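PDB 6SXJ: spectinomycin 9-adenylyltransferase from Enterococcus faecalis, which transfers an adenylyl group from ATP to the 9-hydroxyl of spectinomycin, releasing diphosphate and making the bacterium resistant to that antibiotic but not to streptomycin. Local coordinates for residues Ile28-Phe33 and Leu47-Val52; Ile89-Glu94 and Lys103-Tyr108. All coordinates share one frame; numbering follows the deposited sequence.

Contact 1 (Ile28-Phe33 and Leu47-Val52)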
loop_
_atom_site.group_PDB
_atom_site.type_symbol
_atom_site.label_atom_id
_atom_site.label_comp_id
_atom_site.label_asym_id
_atom_site.label_seq_id
_atom_site.Cartn_x
_atom_site.Cartn_y
_atom_site.Cartn_z
ATOM N N ILE A 28 -12.821 -9.491 -13.208
ATOM C CA ILE A 28 -13.461 -10.460 -12.325
ATOM C C ILE A 28 -14.040 -9.789 -11.086
ATOM O O ILE A 28 -15.166 -10.080 -10.673
ATOM C CB ILE A 28 -12.459 -11.566 -11.939
ATOM C CG1 ILE A 28 -11.977 -12.304 -13.186
ATOM C CG2 ILE A 28 -13.104 -12.537 -10.962
ATOM C CD1 ILE A 28 -10.995 -13.406 -12.890
ATOM N N GLY A 29 -13.285 -8.898 -10.457
ATOM C CA GLY A 29 -13.747 -8.288 -9.229
ATOM C C GLY A 29 -13.004 -7.000 -8.947
ATOM O O GLY A 29 -11.841 -6.842 -9.325
ATOM N N THR A 30 -13.692 -6.095 -8.259
ATOM C CA THR A 30 -13.107 -4.843 -7.793
ATOM C C THR A 30 -13.299 -4.780 -6.287
ATOM O O THR A 30 -14.435 -4.788 -5.803
ATOM C CB THR A 30 -13.750 -3.633 -8.474
ATOM O OG1 THR A 30 -13.859 -3.867 -9.884
ATOM C CG2 THR A 30 -12.904 -2.400 -8.248
ATOM N N TYR A 31 -12.194 -4.723 -5.547
ATOM C CA TYR A 31 -12.243 -4.704 -4.093
ATOM C C TYR A 31 -11.472 -3.504 -3.571
ATOM O O TYR A 31 -10.484 -3.075 -4.168
ATOM C CB TYR A 31 -11.668 -6.003 -3.495
ATOM C CG TYR A 31 -12.212 -7.245 -4.159
ATOM C CD1 TYR A 31 -11.647 -7.729 -5.325
ATOM C CD2 TYR A 31 -13.316 -7.911 -3.639
ATOM C CE1 TYR A 31 -12.152 -8.845 -5.951
ATOM C CE2 TYR A 31 -13.824 -9.039 -4.260
ATOM C CZ TYR A 31 -13.241 -9.499 -5.414
ATOM O OH TYR A 31 -13.742 -10.618 -6.044
ATOM N N MET A 32 -11.934 -2.967 -2.448
ATOM C CA MET A 32 -11.192 -1.972 -1.694
ATOM C C MET A 32 -10.711 -2.597 -0.391
ATOM O O MET A 32 -11.351 -3.494 0.163
ATOM C CB MET A 32 -12.041 -0.736 -1.426
ATOM C CG MET A 32 -12.730 -0.182 -2.651
ATOM S SD MET A 32 -13.177 1.577 -2.463
ATOM C CE MET A 32 -14.178 1.622 -1.075
ATOM N N PHE A 33 -9.555 -2.146 0.077
ATOM C CA PHE A 33 -8.958 -2.685 1.290
ATOM C C PHE A 33 -8.156 -1.584 1.974
ATOM O O PHE A 33 -8.114 -0.439 1.513
ATOM C CB PHE A 33 -8.076 -3.895 0.971
ATOM C CG PHE A 33 -6.852 -3.555 0.161
ATOM C CD1 PHE A 33 -6.940 -3.382 -1.210
ATOM C CD2 PHE A 33 -5.619 -3.412 0.770
ATOM C CE1 PHE A 33 -5.828 -3.074 -1.961
ATOM C CE2 PHE A 33 -4.483 -3.102 0.018
ATOM C CZ PHE A 33 -4.590 -2.935 -1.348
ATOM N N LEU A 47 -7.625 5.735 -0.854
ATOM C CA LEU A 47 -8.508 4.763 -1.486
ATOM C C LEU A 47 -7.648 3.682 -2.138
ATOM O O LEU A 47 -7.018 3.927 -3.172
ATOM C CB LEU A 47 -9.394 5.445 -2.523
ATOM C CG LEU A 47 -10.418 6.487 -2.058
ATOM C CD1 LEU A 47 -11.080 7.102 -3.277
ATOM C CD2 LEU A 47 -11.431 5.820 -1.148
ATOM N N ASP A 48 -7.656 2.484 -1.555
ATOM C CA ASP A 48 -6.820 1.370 -1.989
ATOM C C ASP A 48 -7.693 0.336 -2.687
ATOM O O ASP A 48 -8.610 -0.220 -2.074
ATOM C CB ASP A 48 -6.099 0.730 -0.803
ATOM C CG ASP A 48 -5.151 1.686 -0.099
ATOM O OD1 ASP A 48 -4.119 2.045 -0.704
ATOM O OD2 ASP A 48 -5.426 2.065 1.066
ATOM N N PHE A 49 -7.383 0.052 -3.950
ATOM C CA PHE A 49 -8.169 -0.874 -4.751
ATOM C C PHE A 49 -7.327 -2.077 -5.147
ATOM O O PHE A 49 -6.193 -1.922 -5.621
ATOM C CB PHE A 49 -8.704 -0.196 -6.013
ATOM C CG PHE A 49 -9.654 0.922 -5.748
ATOM C CD1 PHE A 49 -9.201 2.225 -5.629
ATOM C CD2 PHE A 49 -11.009 0.680 -5.653
ATOM C CE1 PHE A 49 -10.073 3.255 -5.420
ATOM C CE2 PHE A 49 -11.883 1.703 -5.423
ATOM C CZ PHE A 49 -11.419 2.998 -5.300
ATOM N N LEU A 50 -7.896 -3.269 -4.977
ATOM C CA LEU A 50 -7.368 -4.495 -5.558
ATOM C C LEU A 50 -8.333 -4.962 -6.639
ATOM O O LEU A 50 -9.540 -5.093 -6.387
ATOM C CB LEU A 50 -7.188 -5.589 -4.505
ATOM C CG LEU A 50 -6.504 -6.869 -4.984
ATOM C CD1 LEU A 50 -5.046 -6.608 -5.259
ATOM C CD2 LEU A 50 -6.661 -7.951 -3.942
ATOM N N VAL A 51 -7.806 -5.183 -7.840
ATOM C CA VAL A 51 -8.599 -5.572 -9.000
ATOM C C VAL A 51 -8.065 -6.896 -9.526
ATOM O O VAL A 51 -6.848 -7.092 -9.628
ATOM C CB VAL A 51 -8.557 -4.489 -10.096
ATOM C CG1 VAL A 51 -9.316 -4.948 -11.337
ATOM C CG2 VAL A 51 -9.114 -3.179 -9.577
ATOM N N VAL A 52 -8.973 -7.803 -9.862
ATOM C CA VAL A 52 -8.617 -9.132 -10.339
ATOM C C VAL A 52 -9.173 -9.310 -11.742
ATOM O O VAL A 52 -10.345 -9.005 -11.996
ATOM C CB VAL A 52 -9.142 -10.236 -9.406
ATOM C CG1 VAL A 52 -8.715 -11.606 -9.921
ATOM C CG2 VAL A 52 -8.635 -10.014 -7.991
HETATM O O HOH W 1 -9.477 1.910 0.667
#
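The carbonyl oxygen of Val52 is gripped by two backbone amides: Ile28 N donates to Val52 O at 2.8 Å, and Gly29 N adds a weak bond to the same atom. With two successive residues facing one, this is a classic beta bulge in the antiparallel pair 28-33 and 47-52, whose axes run at 147°. Within the bulge Val52 N also donates to Gly29 O; the next hydrogen-bonded pair is Tyr31 with Leu50, where the shortest bond runs from Leu50 N to Tyr31 O at 2.7 Å.

Thr30 and Met32 face Val51 and Phe49 as non-hydrogen-bonded pairs. On their side of the sheet, Met32 and Phe49 lie alongside each other, pointing the same way; the sulfur approaches the ring obliquely, SD being 4.1 Å from the Phe49 centroid and 46° off the ring normal, a Met-aromatic contact. Helix 8-23 packs here through Ile12 and Leu19.

The other side carries Tyr31, Phe33, Asp48, Leu50 and Val52. Phe33 CG sits between its own N and carbonyl carbon (chi1 67°), which swings the ring across the neighbouring strand. Asp48 CB stands over the ring centre, 4.0 Å from the Phe33 centroid, in a CH-pi contact, while the ring edge meets the backbone of Phe49 and Leu50, and CE1 of Phe33 lies 3.8 Å from Leu50 CB. Helix 130-139 packs on Phe33 and Leu50, and the Tyr31 hydroxyl bonds to Tyr148 O. One water closes the far end, donating a hydrogen bond to Phe33 O and accepting one from Asp48 N at 2.9 Å.

Backbone bonds thus set the register of these two nucleotidyltransferase-domain strands, while largely apolar side chains join both faces of the sheet to helices.

Contact 2 (Ile89-Glu94 and Lys103-Tyr108); sequences IIIQQE and KQEFIY
Ile89 meets Phe106 through its delta methyl, CD1 lying 3.4 Å from Phe106 CD2 in an oblique approach to the ring. With chi1 at -55°, Ile89 CG1 lies beside the backbone N and near Phe106 CD2, and the extended chain (chi2 -178°) carries CD1 on to the ring, the two side chains slanting across one another. Ile91 CD1 likewise reaches Glu105 OE1, at 3.7 Å. Farther along, Glu94 and Lys103 cross at about a right angle, Glu94 OE1 resting 3.3 Å from Lys103 CB; the charged ends, Glu94 OE1 and Lys103 NZ, stand 5.7 Å apart.

Behind these side chains the backbone fixes the register. Ile89 N donates to Phe106 O at 3.0 Å and Ile89 O accepts from Glu105 N at 2.9 Å, placing both Glu105 and Phe106 opposite Ile89. This classic beta bulge interrupts strand 103-108 in the hairpin it forms with strand 85-91. Near the hairpin's connection, a water donates to Glu94 O and accepts from Lys103 N at 2.9 Å.

In the next shell, Lys124 forms a salt bridge with Glu94 OE2, and Leu57 N donates to Glu105 OE2. Helix 59-69 packs against Ile89 through Leu65 and against Phe106 through Lys62 and Ile66.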
loop_
_atom_site.group_PDB
_atom_site.type_symbol
_atom_site.label_atom_id
_atom_site.label_comp_id
_atom_site.label_asym_id
_atom_site.label_seq_id
_atom_site.Cartn_x
_atom_site.Cartn_y
_atom_site.Cartn_z
ATOM N N ILE A 89 -3.573 -4.501 -9.944
ATOM C CA ILE A 89 -4.264 -5.502 -10.746
ATOM C C ILE A 89 -3.466 -6.795 -10.681
ATOM O O ILE A 89 -2.253 -6.798 -10.933
ATOM C CB ILE A 89 -4.433 -5.041 -12.208
ATOM C CG1 ILE A 89 -5.140 -3.685 -12.258
ATOM C CG2 ILE A 89 -5.187 -6.090 -13.007
ATOM C CD1 ILE A 89 -5.403 -3.172 -13.652
ATOM N N ILE A 90 -4.144 -7.887 -10.345
ATOM C CA ILE A 90 -3.561 -9.218 -10.404
ATOM C C ILE A 90 -4.396 -10.082 -11.337
ATOM O O ILE A 90 -5.604 -9.868 -11.509
ATOM C CB ILE A 90 -3.464 -9.874 -9.010
ATOM C CG1 ILE A 90 -4.819 -9.810 -8.296
ATOM C CG2 ILE A 90 -2.381 -9.202 -8.179
ATOM C CD1 ILE A 90 -4.880 -10.648 -7.045
ATOM N N ILE A 91 -3.729 -11.055 -11.955
ATOM C CA ILE A 91 -4.373 -12.094 -12.748
ATOM C C ILE A 91 -4.642 -13.267 -11.825
ATOM O O ILE A 91 -3.739 -13.720 -11.113
ATOM C CB ILE A 91 -3.485 -12.522 -13.930
ATOM C CG1 ILE A 91 -3.075 -11.299 -14.744
ATOM C CG2 ILE A 91 -4.214 -13.531 -14.803
ATOM C CD1 ILE A 91 -2.534 -11.624 -16.118
ATOM N N GLN A 92 -5.885 -13.758 -11.816
ATOM C CA GLN A 92 -6.230 -14.811 -10.869
ATOM C C GLN A 92 -5.322 -16.024 -11.042
ATOM O O GLN A 92 -4.826 -16.586 -10.060
ATOM C CB GLN A 92 -7.693 -15.219 -11.029
ATOM C CG GLN A 92 -8.199 -16.073 -9.884
ATOM C CD GLN A 92 -9.568 -16.666 -10.160
ATOM O OE1 GLN A 92 -10.287 -16.214 -11.054
ATOM N NE2 GLN A 92 -9.937 -17.683 -9.391
ATOM N N GLN A 93 -5.103 -16.446 -12.291
ATOM C CA GLN A 93 -4.386 -17.694 -12.538
ATOM C C GLN A 93 -2.915 -17.583 -12.160
ATOM O O GLN A 93 -2.280 -18.595 -11.845
ATOM C CB GLN A 93 -4.530 -18.094 -14.007
ATOM C CG GLN A 93 -3.919 -17.092 -14.982
ATOM C CD GLN A 93 -3.534 -17.720 -16.311
ATOM O OE1 GLN A 93 -3.742 -18.915 -16.532
ATOM N NE2 GLN A 93 -2.963 -16.913 -17.203
ATOM N N GLU A 94 -2.356 -16.372 -12.185
ATOM C CA GLU A 94 -0.953 -16.180 -11.844
ATOM C C GLU A 94 -0.678 -16.358 -10.360
ATOM O O GLU A 94 0.493 -16.405 -9.965
ATOM C CB GLU A 94 -0.491 -14.794 -12.286
ATOM C CG GLU A 94 -0.457 -14.636 -13.791
ATOM C CD GLU A 94 0.282 -13.407 -14.219
ATOM O OE1 GLU A 94 0.402 -12.503 -13.368
ATOM O OE2 GLU A 94 0.737 -13.355 -15.388
ATOM N N LYS A 103 3.169 -12.360 -8.692
ATOM C CA LYS A 103 3.132 -11.591 -9.923
ATOM C C LYS A 103 2.078 -10.489 -9.851
ATOM O O LYS A 103 0.962 -10.696 -9.365
ATOM C CB LYS A 103 2.854 -12.513 -11.110
ATOM C CG LYS A 103 4.027 -13.439 -11.491
ATOM C CD LYS A 103 3.532 -14.605 -12.354
ATOM C CE LYS A 103 4.354 -15.875 -12.148
ATOM N NZ LYS A 103 3.497 -17.104 -12.106
ATOM N N GLN A 104 2.453 -9.317 -10.356
ATOM C CA GLN A 104 1.645 -8.110 -10.337
ATOM C C GLN A 104 1.537 -7.598 -11.765
ATOM O O GLN A 104 2.557 -7.328 -12.406
ATOM C CB GLN A 104 2.281 -7.056 -9.424
ATOM C CG GLN A 104 1.654 -5.669 -9.514
ATOM C CD GLN A 104 2.319 -4.670 -8.584
ATOM O OE1 GLN A 104 2.214 -4.779 -7.360
ATOM N NE2 GLN A 104 3.012 -3.694 -9.157
ATOM N N GLU A 105 0.304 -7.441 -12.254
ATOM C CA GLU A 105 0.067 -7.105 -13.653
ATOM C C GLU A 105 0.121 -5.613 -13.936
ATOM O O GLU A 105 0.431 -5.215 -15.064
ATOM C CB GLU A 105 -1.306 -7.638 -14.088
ATOM C CG GLU A 105 -1.771 -7.131 -15.452
ATOM C CD GLU A 105 -1.004 -7.773 -16.592
ATOM O OE1 GLU A 105 -0.213 -8.689 -16.325
ATOM O OE2 GLU A 105 -1.193 -7.381 -17.758
ATOM N N PHE A 106 -0.203 -4.779 -12.956
ATOM C CA PHE A 106 -0.342 -3.352 -13.192
ATOM C C PHE A 106 -0.476 -2.667 -11.847
ATOM O O PHE A 106 -1.037 -3.232 -10.902
ATOM C CB PHE A 106 -1.560 -3.047 -14.074
ATOM C CG PHE A 106 -1.860 -1.582 -14.217
ATOM C CD1 PHE A 106 -1.215 -0.826 -15.175
ATOM C CD2 PHE A 106 -2.799 -0.961 -13.395
ATOM C CE1 PHE A 106 -1.487 0.520 -15.317
ATOM C CE2 PHE A 106 -3.073 0.389 -13.528
ATOM C CZ PHE A 106 -2.417 1.129 -14.496
ATOM N N ILE A 107 0.041 -1.448 -11.771
ATOM C CA ILE A 107 -0.085 -0.638 -10.569
ATOM C C ILE A 107 -0.322 0.803 -10.991
ATOM O O ILE A 107 0.475 1.368 -11.749
ATOM C CB ILE A 107 1.160 -0.738 -9.671
ATOM C CG1 ILE A 107 1.092 0.294 -8.541
ATOM C CG2 ILE A 107 2.429 -0.548 -10.500
ATOM C CD1 ILE A 107 0.062 -0.046 -7.444
ATOM N N TYR A 108 -1.415 1.394 -10.502
ATOM C CA TYR A 108 -1.561 2.839 -10.468
ATOM C C TYR A 108 -1.145 3.321 -9.087
ATOM O O TYR A 108 -1.625 2.801 -8.073
ATOM C CB TYR A 108 -2.987 3.328 -10.755
ATOM C CG TYR A 108 -2.993 4.845 -10.829
ATOM C CD1 TYR A 108 -2.853 5.503 -12.046
ATOM C CD2 TYR A 108 -3.068 5.618 -9.678
ATOM C CE1 TYR A 108 -2.815 6.886 -12.113
ATOM C CE2 TYR A 108 -3.033 6.992 -9.737
ATOM C CZ TYR A 108 -2.897 7.623 -10.955
ATOM O OH TYR A 108 -2.854 8.999 -11.005
HETATM O O HOH W 2 2.339 -15.097 -8.387
#

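How the contacts relate
Contacts 1 and 2 come in series along the chain and belong to one mixed sheet in the nucleotidyltransferase domain, their centres about 11 Å apart. Across that sheet the order of their strands is 27-33, 47-53, 85-91, 103-108. Each contact is an antiparallel pairing, and the parallel neighbours 47-53 and 85-91 join the two. Direct evidence for this junction is a probable hydrogen bond between Val51 O and Ile90 N at 2.9 Å, with Val52 CG2 packed 3.8 Å from Ile90 CG1. Helix 130-139 also spans both, touching Leu50 and Ile90 through Leu134. The two antiparallel pairs therefore form a continuous four-strand portion of the domain's sheet.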